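Local atomic coordinates of class I phosphodiesterase PDEB1 (Leishmania major, PDB entry 2R8Q), a protein that belongs to the class I phosphodiesterases, its all-helical catalytic domain holding a zinc and a magnesium ion beside a pocket occupied by 3-isobutyl-1-methylxanthine. Residues A[89-94]-A[100-105]; A[138-143]-A[252-257]; A[211-216]-A[245-250]. All coordinates share one frame; numbering follows the deposited sequence.

Interaction 1 (A[89-94]-A[100-105]). With ZN (zinc ion), chain C.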
loop_
_atom_site.group_PDB
_atom_site.type_symbol
_atom_site.label_atom_id
_atom_site.label_comp_id
_atom_site.label_asym_id
_atom_site.label_seq_id
_atom_site.Cartn_x
_atom_site.Cartn_y
_atom_site.Cartn_z
ATOM N N GLN A 89 -0.859 2.584 18.888
ATOM C CA GLN A 89 -0.928 1.813 17.652
ATOM C C GLN A 89 0.161 2.332 16.717
ATOM O O GLN A 89 0.760 1.565 15.962
ATOM C CB GLN A 89 -2.310 1.946 17.000
ATOM C CG GLN A 89 -3.417 1.170 17.728
ATOM C CD GLN A 89 -3.314 -0.340 17.548
ATOM O OE1 GLN A 89 -2.334 -0.855 17.008
ATOM N NE2 GLN A 89 -4.337 -1.061 18.009
ATOM N N CYS A 90 0.422 3.637 16.769
ATOM C CA CYS A 90 1.480 4.216 15.944
ATOM C C CYS A 90 2.832 3.697 16.441
ATOM O O CYS A 90 3.666 3.235 15.658
ATOM C CB CYS A 90 1.466 5.749 16.030
ATOM S SG CYS A 90 0.152 6.583 15.090
ATOM N N ARG A 91 3.041 3.763 17.751
ATOM C CA ARG A 91 4.294 3.320 18.347
ATOM C C ARG A 91 4.653 1.890 17.946
ATOM O O ARG A 91 5.815 1.585 17.662
ATOM C CB ARG A 91 4.211 3.435 19.873
ATOM C CG ARG A 91 5.541 3.223 20.576
ATOM C CD ARG A 91 5.411 3.373 22.083
ATOM N NE ARG A 91 4.674 2.264 22.683
ATOM C CZ ARG A 91 4.466 2.130 23.989
ATOM N NH1 ARG A 91 4.936 3.036 24.832
ATOM N NH2 ARG A 91 3.803 1.076 24.453
ATOM N N ARG A 92 3.649 1.017 17.921
ATOM C CA ARG A 92 3.852 -0.385 17.567
ATOM C C ARG A 92 4.413 -0.580 16.166
ATOM O O ARG A 92 5.041 -1.599 15.880
ATOM C CB ARG A 92 2.531 -1.152 17.634
ATOM C CG ARG A 92 1.990 -1.418 19.013
ATOM C CD ARG A 92 0.661 -2.147 18.891
ATOM N NE ARG A 92 0.139 -2.571 20.184
ATOM C CZ ARG A 92 -1.008 -3.224 20.345
ATOM N NH1 ARG A 92 -1.754 -3.525 19.291
ATOM N NH2 ARG A 92 -1.404 -3.583 21.558
ATOM N N ARG A 93 4.176 0.392 15.294
ATOM C CA ARG A 93 4.617 0.273 13.916
ATOM C C ARG A 93 5.952 0.920 13.567
ATOM O O ARG A 93 6.342 0.959 12.397
ATOM C CB ARG A 93 3.496 0.757 12.992
ATOM C CG ARG A 93 2.284 -0.182 13.052
ATOM C CD ARG A 93 1.087 0.360 12.295
ATOM N NE ARG A 93 -0.020 -0.597 12.239
ATOM C CZ ARG A 93 -0.759 -0.980 13.279
ATOM N NH1 ARG A 93 -0.526 -0.499 14.496
ATOM N NH2 ARG A 93 -1.748 -1.845 13.096
ATOM N N TYR A 94 6.655 1.425 14.577
ATOM C CA TYR A 94 7.974 1.993 14.346
ATOM C C TYR A 94 8.994 0.940 14.749
ATOM O O TYR A 94 8.845 0.261 15.774
ATOM C CB TYR A 94 8.184 3.290 15.140
ATOM C CG TYR A 94 7.460 4.451 14.505
ATOM C CD1 TYR A 94 6.189 4.831 14.939
ATOM C CD2 TYR A 94 7.993 5.094 13.386
ATOM C CE1 TYR A 94 5.461 5.819 14.267
ATOM C CE2 TYR A 94 7.272 6.075 12.707
ATOM C CZ TYR A 94 6.009 6.430 13.148
ATOM O OH TYR A 94 5.272 7.356 12.442
ATOM N N HIS A 100 14.811 6.801 12.363
ATOM C CA HIS A 100 13.387 6.774 12.054
ATOM C C HIS A 100 12.574 5.856 12.945
ATOM O O HIS A 100 11.820 5.000 12.474
ATOM C CB HIS A 100 13.165 6.432 10.580
ATOM C CG HIS A 100 13.502 7.558 9.651
ATOM N ND1 HIS A 100 14.695 7.632 8.967
ATOM C CD2 HIS A 100 12.814 8.681 9.331
ATOM C CE1 HIS A 100 14.730 8.754 8.267
ATOM N NE2 HIS A 100 13.601 9.408 8.471
ATOM N N ASN A 101 12.733 6.066 14.247
ATOM C CA ASN A 101 12.019 5.301 15.256
ATOM C C ASN A 101 10.928 6.189 15.857
ATOM O O ASN A 101 10.742 7.331 15.434
ATOM C CB ASN A 101 12.998 4.826 16.332
ATOM C CG ASN A 101 13.853 5.953 16.874
ATOM O OD1 ASN A 101 13.332 6.974 17.316
ATOM N ND2 ASN A 101 15.172 5.774 16.847
ATOM N N PHE A 102 10.207 5.668 16.847
ATOM C CA PHE A 102 9.121 6.417 17.464
ATOM C C PHE A 102 9.545 7.792 17.993
ATOM O O PHE A 102 8.778 8.747 17.922
ATOM C CB PHE A 102 8.499 5.576 18.588
ATOM C CG PHE A 102 7.274 6.187 19.218
ATOM C CD1 PHE A 102 6.148 6.488 18.451
ATOM C CD2 PHE A 102 7.235 6.425 20.590
ATOM C CE1 PHE A 102 4.999 7.015 19.042
ATOM C CE2 PHE A 102 6.091 6.953 21.194
ATOM C CZ PHE A 102 4.971 7.247 20.422
ATOM N N TYR A 103 10.762 7.906 18.514
ATOM C CA TYR A 103 11.214 9.191 19.045
ATOM C C TYR A 103 11.262 10.297 17.999
ATOM O O TYR A 103 11.041 11.465 18.321
ATOM C CB TYR A 103 12.580 9.037 19.710
ATOM C CG TYR A 103 12.582 7.997 20.803
ATOM C CD1 TYR A 103 13.375 6.855 20.700
ATOM C CD2 TYR A 103 11.776 8.142 21.934
ATOM C CE1 TYR A 103 13.370 5.882 21.697
ATOM C CE2 TYR A 103 11.761 7.171 22.936
ATOM C CZ TYR A 103 12.559 6.046 22.811
ATOM O OH TYR A 103 12.559 5.075 23.790
ATOM N N HIS A 104 11.554 9.943 16.752
ATOM C CA HIS A 104 11.591 10.946 15.694
ATOM C C HIS A 104 10.210 11.547 15.457
ATOM O O HIS A 104 10.084 12.758 15.296
ATOM C CB HIS A 104 12.100 10.340 14.378
ATOM C CG HIS A 104 11.817 11.186 13.170
ATOM N ND1 HIS A 104 12.380 12.432 12.979
ATOM C CD2 HIS A 104 11.051 10.951 12.079
ATOM C CE1 HIS A 104 11.977 12.922 11.820
ATOM N NE2 HIS A 104 11.170 12.044 11.253
ATOM N N VAL A 105 9.168 10.717 15.432
ATOM C CA VAL A 105 7.839 11.271 15.178
ATOM C C VAL A 105 7.287 12.012 16.390
ATOM O O VAL A 105 6.520 12.959 16.242
ATOM C CB VAL A 105 6.831 10.197 14.666
ATOM C CG1 VAL A 105 7.369 9.576 13.376
ATOM C CG2 VAL A 105 6.580 9.123 15.716
HETATM ZN ZN ZN C . 10.344 12.038 9.217
HETATM O O HOH W 1 12.486 11.877 8.427
HETATM O O HOH W 2 10.095 12.059 7.074
#
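Arg91, Phe102, Tyr94 and Val105 fit together as a chain of faces and edges. Arg91 lays its aliphatic stem across the Phe102 ring, a CH-pi contact in which CG sits 3.6 Å from the ring centroid, 12° off the normal. A bend at chi3 (71°) then turns the guanidinium away to a salt bridge with Asp57, its plane steeply inclined to the ring. The edge of Phe102 takes Tyr94, whose side chain crosses it at about a right angle, with Tyr94 CD1 3.9 Å from Phe102 CD1. Val105 comes from the opposite direction: its CG2 lies over a face of the Tyr94 ring, 4.1 Å from the centroid, while its CG1 presses on Tyr94 OH at 3.2 Å. That hydroxyl is hydrogen-bonded to Leu138 O, which secures the far end of the ring. Near the plane of the Tyr94 ring, at its edge, lies His100 O. Asn101 is the N-cap of helix 102-118, its OD1 taking a weak bond from Tyr103 N while ND2 is hydrogen-bonded to Val97 O. This short connection between two helices delivers His104 NE2 to zinc at 2.2 Å and His100, whose ND1 is hydrogen-bonded to Glu275, to a zinc-bound water, an arrangement belonging to the metal site of the phosphodiesterase catalytic domain.

Interaction 2 (A[138-143]-A[252-257]). With ZN (zinc ion), chain C; MG (magnesium ion), chain D; IBM (3-isobutyl-1-methylxanthine), chain E.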
loop_
_atom_site.group_PDB
_atom_site.type_symbol
_atom_site.label_atom_id
_atom_site.label_comp_id
_atom_site.label_asym_id
_atom_site.label_seq_id
_atom_site.Cartn_x
_atom_site.Cartn_y
_atom_site.Cartn_z
ATOM N N LEU A 138 2.557 11.942 13.867
ATOM C CA LEU A 138 2.746 10.618 14.448
ATOM C C LEU A 138 2.708 9.450 13.464
ATOM O O LEU A 138 3.245 8.382 13.754
ATOM C CB LEU A 138 1.715 10.385 15.562
ATOM C CG LEU A 138 1.802 11.364 16.738
ATOM C CD1 LEU A 138 0.644 11.126 17.700
ATOM C CD2 LEU A 138 3.139 11.191 17.451
ATOM N N VAL A 139 2.090 9.645 12.304
ATOM C CA VAL A 139 1.994 8.572 11.319
ATOM C C VAL A 139 2.904 8.771 10.114
ATOM O O VAL A 139 3.033 7.872 9.291
ATOM C CB VAL A 139 0.554 8.442 10.747
ATOM C CG1 VAL A 139 -0.460 8.305 11.875
ATOM C CG2 VAL A 139 0.230 9.650 9.877
ATOM N N HIS A 140 3.559 9.925 10.027
ATOM C CA HIS A 140 4.345 10.235 8.836
ATOM C C HIS A 140 5.531 9.364 8.426
ATOM O O HIS A 140 5.982 9.465 7.286
ATOM C CB HIS A 140 4.747 11.723 8.842
ATOM C CG HIS A 140 6.101 11.996 9.411
ATOM N ND1 HIS A 140 6.336 12.105 10.766
ATOM C CD2 HIS A 140 7.296 12.187 8.805
ATOM C CE1 HIS A 140 7.617 12.351 10.968
ATOM N NE2 HIS A 140 8.222 12.406 9.795
ATOM N N ASP A 141 6.021 8.508 9.321
ATOM C CA ASP A 141 7.140 7.617 8.997
ATOM C C ASP A 141 6.866 6.158 9.386
ATOM O O ASP A 141 7.794 5.358 9.498
ATOM C CB ASP A 141 8.431 8.073 9.694
ATOM C CG ASP A 141 9.216 9.067 8.873
ATOM O OD1 ASP A 141 9.239 8.912 7.636
ATOM O OD2 ASP A 141 9.822 9.988 9.464
ATOM N N LEU A 142 5.597 5.810 9.569
ATOM C CA LEU A 142 5.235 4.448 9.979
ATOM C C LEU A 142 5.955 3.307 9.259
ATOM O O LEU A 142 5.974 3.242 8.037
ATOM C CB LEU A 142 3.723 4.240 9.837
ATOM C CG LEU A 142 2.804 4.998 10.802
ATOM C CD1 LEU A 142 1.371 4.969 10.279
ATOM C CD2 LEU A 142 2.879 4.376 12.190
ATOM N N ASP A 143 6.536 2.410 10.049
ATOM C CA ASP A 143 7.231 1.225 9.544
ATOM C C ASP A 143 8.453 1.509 8.672
ATOM O O ASP A 143 8.799 0.721 7.788
ATOM C CB ASP A 143 6.225 0.329 8.807
ATOM C CG ASP A 143 6.772 -1.058 8.505
ATOM O OD1 ASP A 143 7.395 -1.672 9.398
ATOM O OD2 ASP A 143 6.559 -1.543 7.371
ATOM N N ALA A 252 9.153 21.341 7.455
ATOM C CA ALA A 252 10.024 22.072 8.371
ATOM C C ALA A 252 10.294 21.240 9.620
ATOM O O ALA A 252 11.436 21.114 10.056
ATOM C CB ALA A 252 9.381 23.405 8.760
ATOM N N GLY A 253 9.241 20.676 10.201
ATOM C CA GLY A 253 9.427 19.864 11.387
ATOM C C GLY A 253 10.312 18.665 11.097
ATOM O O GLY A 253 11.131 18.263 11.920
ATOM N N ASP A 254 10.152 18.096 9.908
ATOM C CA ASP A 254 10.919 16.927 9.507
ATOM C C ASP A 254 12.425 17.195 9.417
ATOM O O ASP A 254 13.232 16.312 9.723
ATOM C CB ASP A 254 10.381 16.409 8.169
ATOM C CG ASP A 254 10.516 14.909 8.024
ATOM O OD1 ASP A 254 10.693 14.207 9.048
ATOM O OD2 ASP A 254 10.426 14.426 6.875
ATOM N N VAL A 255 12.810 18.406 9.017
ATOM C CA VAL A 255 14.233 18.747 8.922
ATOM C C VAL A 255 14.648 19.761 9.986
ATOM O O VAL A 255 15.615 20.506 9.810
ATOM C CB VAL A 255 14.597 19.312 7.522
ATOM C CG1 VAL A 255 14.328 18.259 6.459
ATOM C CG2 VAL A 255 13.811 20.583 7.233
ATOM N N SER A 256 13.928 19.757 11.104
ATOM C CA SER A 256 14.178 20.690 12.203
ATOM C C SER A 256 15.346 20.364 13.130
ATOM O O SER A 256 15.694 21.181 13.981
ATOM C CB SER A 256 12.917 20.829 13.058
ATOM O OG SER A 256 12.589 19.601 13.690
ATOM N N ASN A 257 15.942 19.185 12.984
ATOM C CA ASN A 257 17.054 18.809 13.857
ATOM C C ASN A 257 18.138 19.886 13.917
ATOM O O ASN A 257 18.673 20.172 14.986
ATOM C CB ASN A 257 17.693 17.496 13.393
ATOM C CG ASN A 257 16.810 16.277 13.638
ATOM O OD1 ASN A 257 17.109 15.188 13.151
ATOM N ND2 ASN A 257 15.731 16.451 14.395
HETATM ZN ZN ZN C . 10.344 12.038 9.217
HETATM MG MG MG D . 9.886 10.167 5.993
HETATM N N9 IBM E . 19.733 14.331 5.427
HETATM C C8 IBM E . 21.083 14.454 5.205
HETATM N N7 IBM E . 21.753 14.878 6.248
HETATM C C5 IBM E . 20.778 15.044 7.221
HETATM C C4 IBM E . 19.533 14.713 6.733
HETATM N N3 IBM E . 18.355 14.751 7.394
HETATM C C2 IBM E . 18.444 15.175 8.690
HETATM N N1 IBM E . 19.666 15.532 9.270
HETATM C C6 IBM E . 20.828 15.466 8.540
HETATM O O6 IBM E . 21.897 15.774 9.045
HETATM O O2 IBM E . 17.422 15.245 9.365
HETATM C C10 IBM E . 19.707 15.975 10.656
HETATM C C11 IBM E . 17.098 14.367 6.775
HETATM C C12 IBM E . 17.134 12.871 6.448
HETATM C C13 IBM E . 16.598 12.048 7.612
HETATM C C14 IBM E . 16.357 12.578 5.173
HETATM O O HOH W 2 10.095 12.059 7.074
HETATM O O HOH W 1 12.486 11.877 8.427
HETATM O O HOH W 3 9.824 8.314 4.779
HETATM O O HOH W 4 10.181 11.243 4.104
HETATM O O HOH W 5 12.072 9.839 6.174
#
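His140 and Asp254 meet at the zinc ion, the imidazole edge of one facing a carboxylate oxygen of the other. Along His140, CB packs on Ile250 CD1. ND1 is hydrogen-bonded to Ala137 O, which limits rotation of the ring, and CD2 faces the methyl of Thr214. CB of the next residue, Asp141, lies 4.3 Å above one face of the ring, over its centre. At the tip, NE2 binds zinc at 2.2 Å, and zinc-bound water 2 lies at the ring edge, in its plane. Asp254 OD1 comes within 3.1 Å of His140 NE2, yet the two are not hydrogen-bonded, since both bind the metal. The imidazole and carboxylate planes stand 85° apart. Asp141 divides its carboxylate between two metals: OD2 binds zinc at 2.1 Å and OD1 binds magnesium at 2.2 Å. His104 and water 1 complete six zinc ligands. Water 2 joins the metals a second time, and waters 3, 4 and 5 also bind magnesium. Farther along, Asn257 OD1, hydrogen-bonded to Tyr99, reaches 3.7 Å from C10 of 3-isobutyl-1-methylxanthine. The contact is thus held by coordination and buries little surface. Its two acidic groups, with Asp141 OD2 and Asp254 OD1 4.3 Å apart, would probably repel without the zinc between them, and water 2, shared by two cations, is probably strongly polarised.

Interaction 3 (A[211-216]-A[245-250])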
loop_
_atom_site.group_PDB
_atom_site.type_symbol
_atom_site.label_atom_id
_atom_site.label_comp_id
_atom_site.label_asym_id
_atom_site.label_seq_id
_atom_site.Cartn_x
_atom_site.Cartn_y
_atom_site.Cartn_z
ATOM N N VAL A 211 1.882 13.843 4.447
ATOM C CA VAL A 211 2.844 12.747 4.473
ATOM C C VAL A 211 3.579 12.662 3.135
ATOM O O VAL A 211 4.799 12.507 3.095
ATOM C CB VAL A 211 2.159 11.386 4.747
ATOM C CG1 VAL A 211 3.192 10.267 4.701
ATOM C CG2 VAL A 211 1.484 11.404 6.106
ATOM N N LEU A 212 2.841 12.765 2.036
ATOM C CA LEU A 212 3.480 12.678 0.729
ATOM C C LEU A 212 4.458 13.827 0.510
ATOM O O LEU A 212 5.452 13.680 -0.208
ATOM C CB LEU A 212 2.426 12.660 -0.382
ATOM C CG LEU A 212 1.486 11.446 -0.380
ATOM C CD1 LEU A 212 0.484 11.583 -1.524
ATOM C CD2 LEU A 212 2.288 10.157 -0.520
ATOM N N ALA A 213 4.176 14.966 1.134
ATOM C CA ALA A 213 5.035 16.139 1.001
ATOM C C ALA A 213 6.389 15.978 1.690
ATOM O O ALA A 213 7.298 16.771 1.448
ATOM C CB ALA A 213 4.327 17.372 1.550
ATOM N N THR A 214 6.533 14.963 2.542
ATOM C CA THR A 214 7.801 14.763 3.244
ATOM C C THR A 214 8.881 14.052 2.431
ATOM O O THR A 214 10.001 13.887 2.907
ATOM C CB THR A 214 7.619 13.996 4.575
ATOM O OG1 THR A 214 7.042 12.709 4.319
ATOM C CG2 THR A 214 6.732 14.785 5.531
ATOM N N ASP A 215 8.554 13.622 1.214
ATOM C CA ASP A 215 9.559 12.971 0.376
ATOM C C ASP A 215 10.522 14.062 -0.077
ATOM O O ASP A 215 10.137 14.962 -0.823
ATOM C CB ASP A 215 8.915 12.314 -0.844
ATOM C CG ASP A 215 9.936 11.639 -1.746
ATOM O OD1 ASP A 215 11.143 11.689 -1.426
ATOM O OD2 ASP A 215 9.531 11.054 -2.772
ATOM N N MET A 216 11.768 13.983 0.374
ATOM C CA MET A 216 12.761 14.998 0.030
ATOM C C MET A 216 13.094 15.113 -1.451
ATOM O O MET A 216 13.716 16.091 -1.873
ATOM C CB MET A 216 14.040 14.781 0.844
ATOM C CG MET A 216 13.920 15.201 2.305
ATOM S SD MET A 216 13.472 16.951 2.527
ATOM C CE MET A 216 15.033 17.751 2.241
ATOM N N VAL A 245 0.560 25.450 3.348
ATOM C CA VAL A 245 1.173 25.859 4.606
ATOM C C VAL A 245 1.369 24.628 5.491
ATOM O O VAL A 245 2.411 24.477 6.128
ATOM C CB VAL A 245 0.301 26.901 5.354
ATOM C CG1 VAL A 245 0.750 27.010 6.815
ATOM C CG2 VAL A 245 0.424 28.260 4.672
ATOM N N MET A 246 0.372 23.744 5.520
ATOM C CA MET A 246 0.466 22.522 6.317
ATOM C C MET A 246 1.621 21.656 5.830
ATOM O O MET A 246 2.409 21.138 6.629
ATOM C CB MET A 246 -0.829 21.711 6.219
ATOM C CG MET A 246 -2.040 22.341 6.886
ATOM S SD MET A 246 -3.540 21.351 6.607
ATOM C CE MET A 246 -3.250 19.995 7.730
ATOM N N GLU A 247 1.721 21.496 4.513
ATOM C CA GLU A 247 2.777 20.674 3.934
ATOM C C GLU A 247 4.151 21.259 4.217
ATOM O O GLU A 247 5.099 20.529 4.490
ATOM C CB GLU A 247 2.576 20.536 2.422
ATOM C CG GLU A 247 1.263 19.867 2.042
ATOM C CD GLU A 247 0.957 19.975 0.559
ATOM O OE1 GLU A 247 1.529 20.867 -0.101
ATOM O OE2 GLU A 247 0.137 19.178 0.056
ATOM N N THR A 248 4.252 22.581 4.147
ATOM C CA THR A 248 5.522 23.242 4.395
ATOM C C THR A 248 5.921 23.118 5.863
ATOM O O THR A 248 7.103 22.952 6.176
ATOM C CB THR A 248 5.454 24.719 3.983
ATOM O OG1 THR A 248 5.045 24.800 2.614
ATOM C CG2 THR A 248 6.816 25.380 4.126
ATOM N N LEU A 249 4.940 23.197 6.760
ATOM C CA LEU A 249 5.218 23.061 8.185
ATOM C C LEU A 249 5.703 21.658 8.525
ATOM O O LEU A 249 6.674 21.510 9.266
ATOM C CB LEU A 249 3.982 23.388 9.029
ATOM C CG LEU A 249 3.639 24.871 9.186
ATOM C CD1 LEU A 249 2.286 25.007 9.861
ATOM C CD2 LEU A 249 4.725 25.574 10.000
ATOM N N ILE A 250 5.047 20.620 8.004
ATOM C CA ILE A 250 5.513 19.278 8.334
ATOM C C ILE A 250 6.899 19.046 7.744
ATOM O O ILE A 250 7.717 18.345 8.339
ATOM C CB ILE A 250 4.519 18.163 7.884
ATOM C CG1 ILE A 250 4.953 16.831 8.512
ATOM C CG2 ILE A 250 4.466 18.057 6.359
ATOM C CD1 ILE A 250 3.899 15.730 8.468
#
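Glu247 meets Ala213 through the aliphatic base of its side chain rather than through its flat carboxylate, neither face nor edge of which takes part in this contact. Its CB lies 3.7 Å from Ala213 CB, and its CG lies 4.0 Å from the same methyl. With CG trans to the carbonyl carbon (chi1 -61°) and the chain extended beyond it, the carboxylate is carried past Ala213. The second meeting is also wholly apolar. Thr214 turns its methyl to Ile250, CG2 standing 4.0 Å from Ile250 CG1 and 4.1 Å from Ile250 CG2, so that it rests in the fork of the branched side chain. The hydroxyl of Thr214 takes another course: OG1 donates to Val211 O at 2.6 Å, in the carbonyl plane. Thr214 N gives the same oxygen a second bond, of 3.1 Å. The OG1 bond holds the side chain at chi1 60° and leaves CG2 turned to Ile250. Leu212 to Asp215 form a type I beta turn. The Thr214 side chain comes within about 4 Å of the magnesium ion. Helix 239-254 thus packs beside the end of helix 197-212: Ile250 also touches Cys210 there and Thr136 of helix 127-139, Val211 reaches His176 of helix 171-184, and Leu212 packs on Ala165 of the second subunit.

From the N terminus, interaction 1 comes first, closing a short loop, with five non-helical residues between its segments, where helix 80-92 passes to helix 102-118. It is complete before interaction 2 opens at the end of helix 127-139. Interaction 2 closes a far longer, mostly helical loop of 108 residues, returning at the end of helix 239-254. Interaction 3 falls within that loop and spans 28 residues, bringing the end of helix 197-212 against an earlier part of helix 239-254. Interactions 1 and 2 share the zinc ion and two waters; interactions 2 and 3 touch where Asp254 OD2 lies 3.7 Å from Thr214 CB. Interactions 1 and 3 do not touch, their centres being about 18 Å apart.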